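Local atomic coordinates of Hia (Haemophilus influenzae, PDB entry 1S7M), a protein that probably mediates adhesion of the bacterium to host cells, as a trimeric autotransporter anchored in the outer membrane, this chain being part of its receptor-binding region. Residues G108-D120 against E128-K140. Numbering follows the deposited sequence.
Sequences GDLRGLGWVISAD and EYHDQVRNANEVK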
# COMPACT_ATOMS: atom_id res chain seq x y z
N GLY A 108 -0.47 4.50 8.85
CA GLY A 108 0.75 3.99 9.47
C GLY A 108 1.23 2.69 8.84
O GLY A 108 2.42 2.45 8.78
N ASP A 109 0.28 1.84 8.41
CA ASP A 109 0.59 0.56 7.76
C ASP A 109 1.26 0.90 6.42
O ASP A 109 2.28 0.31 6.06
CB ASP A 109 -0.70 -0.26 7.52
CG ASP A 109 -1.46 -0.59 8.82
OD1 ASP A 109 -0.83 -0.56 9.90
OD2 ASP A 109 -2.68 -0.90 8.77
N LEU A 110 0.69 1.86 5.70
CA LEU A 110 1.25 2.29 4.43
C LEU A 110 2.66 2.83 4.56
O LEU A 110 3.49 2.64 3.66
CB LEU A 110 0.39 3.41 3.79
CG LEU A 110 -1.05 3.12 3.40
CD1 LEU A 110 -1.45 4.08 2.26
CD2 LEU A 110 -1.20 1.67 2.94
N ARG A 111 2.93 3.52 5.66
CA ARG A 111 4.23 4.11 5.89
C ARG A 111 5.32 3.06 6.02
O ARG A 111 6.49 3.31 5.73
CB ARG A 111 4.18 5.04 7.12
CG ARG A 111 3.56 6.43 6.79
CD ARG A 111 3.36 7.32 8.02
NE ARG A 111 2.82 8.61 7.62
CZ ARG A 111 1.97 9.33 8.35
NH1 ARG A 111 1.57 8.90 9.54
NH2 ARG A 111 1.47 10.46 7.86
N GLY A 112 4.93 1.85 6.42
CA GLY A 112 5.92 0.80 6.52
C GLY A 112 6.02 -0.08 5.28
O GLY A 112 6.81 -1.02 5.27
N LEU A 113 5.25 0.19 4.22
CA LEU A 113 5.34 -0.69 3.05
C LEU A 113 6.64 -0.53 2.28
O LEU A 113 7.15 0.57 2.13
CB LEU A 113 4.15 -0.45 2.10
CG LEU A 113 2.85 -1.24 2.17
CD1 LEU A 113 2.73 -2.07 3.44
CD2 LEU A 113 1.66 -0.29 2.00
N GLY A 114 7.19 -1.64 1.78
CA GLY A 114 8.40 -1.54 1.01
C GLY A 114 9.09 -2.84 0.70
O GLY A 114 8.74 -3.91 1.23
N TRP A 115 10.05 -2.78 -0.21
CA TRP A 115 10.81 -3.96 -0.53
C TRP A 115 12.25 -3.69 -0.20
O TRP A 115 12.63 -2.54 0.11
CB TRP A 115 10.66 -4.39 -2.00
CG TRP A 115 10.84 -3.31 -3.02
CD1 TRP A 115 9.96 -2.32 -3.34
CD2 TRP A 115 11.97 -3.14 -3.90
NE1 TRP A 115 10.47 -1.54 -4.37
CE2 TRP A 115 11.70 -2.02 -4.73
CE3 TRP A 115 13.19 -3.83 -4.07
CZ2 TRP A 115 12.59 -1.58 -5.71
CZ3 TRP A 115 14.08 -3.40 -5.04
CH2 TRP A 115 13.78 -2.27 -5.86
N VAL A 116 13.06 -4.73 -0.22
CA VAL A 116 14.46 -4.59 0.09
C VAL A 116 15.28 -4.77 -1.15
O VAL A 116 15.04 -5.70 -1.93
CB VAL A 116 14.93 -5.64 1.17
CG1 VAL A 116 16.43 -5.56 1.36
CG2 VAL A 116 14.20 -5.41 2.48
N ILE A 117 16.23 -3.85 -1.37
CA ILE A 117 17.14 -3.95 -2.50
C ILE A 117 18.54 -4.27 -1.94
O ILE A 117 18.93 -3.76 -0.90
CB ILE A 117 17.18 -2.60 -3.30
CG1 ILE A 117 18.03 -2.77 -4.57
CG2 ILE A 117 17.69 -1.45 -2.42
CD1 ILE A 117 17.82 -1.65 -5.62
N SER A 118 19.29 -5.14 -2.61
CA SER A 118 20.63 -5.47 -2.14
C SER A 118 21.55 -5.79 -3.31
O SER A 118 21.12 -6.01 -4.45
CB SER A 118 20.59 -6.69 -1.19
OG SER A 118 19.97 -7.82 -1.80
N ALA A 119 22.85 -5.80 -2.99
CA ALA A 119 23.92 -6.11 -3.91
C ALA A 119 25.00 -6.75 -3.02
O ALA A 119 25.02 -6.54 -1.81
CB ALA A 119 24.45 -4.85 -4.56
N ASP A 120 25.89 -7.54 -3.60
CA ASP A 120 26.93 -8.19 -2.81
C ASP A 120 28.06 -7.25 -2.51
O ASP A 120 28.92 -7.55 -1.70
CB ASP A 120 27.46 -9.42 -3.54
CG ASP A 120 26.44 -10.53 -3.59
OD1 ASP A 120 25.82 -10.80 -2.54
OD2 ASP A 120 26.25 -11.14 -4.67
N GLU A 128 28.64 -6.02 1.80
CA GLU A 128 27.41 -6.16 1.05
C GLU A 128 26.50 -4.94 1.26
O GLU A 128 26.60 -4.22 2.27
CB GLU A 128 26.68 -7.44 1.45
CG GLU A 128 26.04 -7.43 2.82
CD GLU A 128 25.06 -8.61 3.03
OE1 GLU A 128 25.36 -9.74 2.56
OE2 GLU A 128 23.99 -8.40 3.65
N TYR A 129 25.62 -4.69 0.30
CA TYR A 129 24.72 -3.54 0.40
C TYR A 129 23.24 -3.88 0.48
O TYR A 129 22.76 -4.83 -0.14
CB TYR A 129 24.93 -2.63 -0.82
CG TYR A 129 23.84 -1.58 -1.03
CD1 TYR A 129 23.88 -0.38 -0.33
CD2 TYR A 129 22.80 -1.79 -1.94
CE1 TYR A 129 22.91 0.61 -0.53
CE2 TYR A 129 21.81 -0.79 -2.16
CZ TYR A 129 21.89 0.41 -1.45
OH TYR A 129 20.98 1.43 -1.67
N HIS A 130 22.52 -3.11 1.28
CA HIS A 130 21.08 -3.26 1.33
C HIS A 130 20.44 -2.00 1.87
O HIS A 130 21.02 -1.29 2.69
CB HIS A 130 20.63 -4.45 2.18
CG HIS A 130 20.92 -4.29 3.64
ND1 HIS A 130 21.91 -5.01 4.28
CD2 HIS A 130 20.37 -3.49 4.58
CE1 HIS A 130 21.96 -4.65 5.55
NE2 HIS A 130 21.03 -3.72 5.75
N ASP A 131 19.23 -1.71 1.37
CA ASP A 131 18.47 -0.59 1.85
C ASP A 131 17.00 -0.92 1.57
O ASP A 131 16.70 -1.91 0.90
CB ASP A 131 18.88 0.70 1.12
CG ASP A 131 18.65 1.94 1.98
OD1 ASP A 131 17.77 1.89 2.87
OD2 ASP A 131 19.35 2.95 1.76
N GLN A 132 16.09 -0.12 2.10
CA GLN A 132 14.67 -0.33 1.85
C GLN A 132 14.20 0.64 0.77
O GLN A 132 14.75 1.75 0.61
CB GLN A 132 13.87 -0.10 3.14
CG GLN A 132 14.17 -1.17 4.24
CD GLN A 132 13.55 -0.84 5.60
OE1 GLN A 132 12.84 0.15 5.73
NE2 GLN A 132 13.83 -1.66 6.60
N VAL A 133 13.20 0.21 0.00
CA VAL A 133 12.58 1.03 -1.03
C VAL A 133 11.11 1.16 -0.64
O VAL A 133 10.28 0.26 -0.93
CB VAL A 133 12.68 0.39 -2.42
CG1 VAL A 133 12.07 1.36 -3.52
CG2 VAL A 133 14.11 0.08 -2.74
N ARG A 134 10.77 2.23 0.06
CA ARG A 134 9.38 2.42 0.41
C ARG A 134 8.76 3.37 -0.59
O ARG A 134 9.37 3.71 -1.61
CB ARG A 134 9.26 2.96 1.83
CG ARG A 134 9.97 2.10 2.85
CD ARG A 134 9.58 2.51 4.25
NE ARG A 134 10.43 1.89 5.25
CZ ARG A 134 10.24 2.00 6.56
NH1 ARG A 134 9.22 2.71 7.02
NH2 ARG A 134 11.06 1.41 7.41
N ASN A 135 7.54 3.80 -0.31
CA ASN A 135 6.84 4.71 -1.19
C ASN A 135 7.69 5.97 -1.38
O ASN A 135 8.30 6.46 -0.43
CB ASN A 135 5.49 5.05 -0.57
CG ASN A 135 4.73 6.04 -1.38
OD1 ASN A 135 4.35 5.77 -2.52
ND2 ASN A 135 4.49 7.20 -0.79
N ALA A 136 7.72 6.47 -2.62
CA ALA A 136 8.44 7.69 -3.00
C ALA A 136 9.97 7.65 -2.82
O ALA A 136 10.62 8.70 -2.70
CB ALA A 136 7.85 8.91 -2.28
N ASN A 137 10.53 6.43 -2.79
CA ASN A 137 11.96 6.24 -2.73
C ASN A 137 12.33 6.06 -4.20
O ASN A 137 11.49 5.69 -5.01
CB ASN A 137 12.37 4.98 -1.93
CG ASN A 137 12.69 5.28 -0.46
OD1 ASN A 137 13.32 6.31 -0.14
ND2 ASN A 137 12.28 4.39 0.43
N GLU A 138 13.59 6.31 -4.53
CA GLU A 138 14.07 6.17 -5.91
C GLU A 138 15.23 5.19 -6.01
O GLU A 138 16.09 5.16 -5.15
CB GLU A 138 14.55 7.53 -6.47
CG GLU A 138 15.08 7.47 -7.91
CD GLU A 138 15.55 8.85 -8.46
OE1 GLU A 138 15.21 9.88 -7.84
OE2 GLU A 138 16.24 8.89 -9.50
N VAL A 139 15.24 4.42 -7.08
CA VAL A 139 16.30 3.46 -7.34
C VAL A 139 16.83 3.83 -8.73
O VAL A 139 16.08 3.93 -9.70
CB VAL A 139 15.78 2.00 -7.38
CG1 VAL A 139 16.91 1.07 -7.79
CG2 VAL A 139 15.25 1.59 -6.01
N LYS A 140 18.14 4.04 -8.81
CA LYS A 140 18.80 4.41 -10.05
C LYS A 140 19.84 3.41 -10.46
O LYS A 140 20.67 3.01 -9.65
CB LYS A 140 19.47 5.78 -9.88
CG LYS A 140 20.41 6.16 -11.01
CD LYS A 140 20.94 7.57 -10.83
CE LYS A 140 20.09 8.57 -11.59
NZ LYS A 140 20.85 9.87 -11.66
O HOH W 1 5.68 2.91 1.80
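Val-133 N donates to Trp-115 O at 2.8 Å, the shortest hydrogen bond between two strands that exemplify antiparallel pairing, with hydrogen-bonded pairs at Trp-115/Val-133, Ile-117/Asp-131 and Ala-119/Tyr-129. On the face bearing Trp-115, the indole's CG stands between the backbone N and the carbonyl carbon (chi1 49°), which lays the ring alongside Val-133, whose CB sits over the five-membered ring, 3.6 Å from its centroid, a CH-pi contact. Ile-117 CD1 meets Val-139 CG1 tip to tip at 3.6 Å, and Ile-117 CG2 packs on Val-133 CG2.

Arg-134 divides its guanidinium between two carbonyl oxygens: NH1 reaches across to Arg-111 O at 3.1 Å, while NE and NH2 together grip Gln-132 OE1, which lies in the guanidinium plane. The side-on grip limits rotation of the arginine head, and an extended chain carries it past Leu-113 O. A water links Leu-110 O and Leu-113 O to Asn-135 N in the type II turn 134-137.

Within the Trp-ring domain, strand 114-119 pairs in parallel with a strand of the second subunit, while Val-133 packs on Trp-115 of the third, so the hairpin after helix 107-111 is built into the trimer.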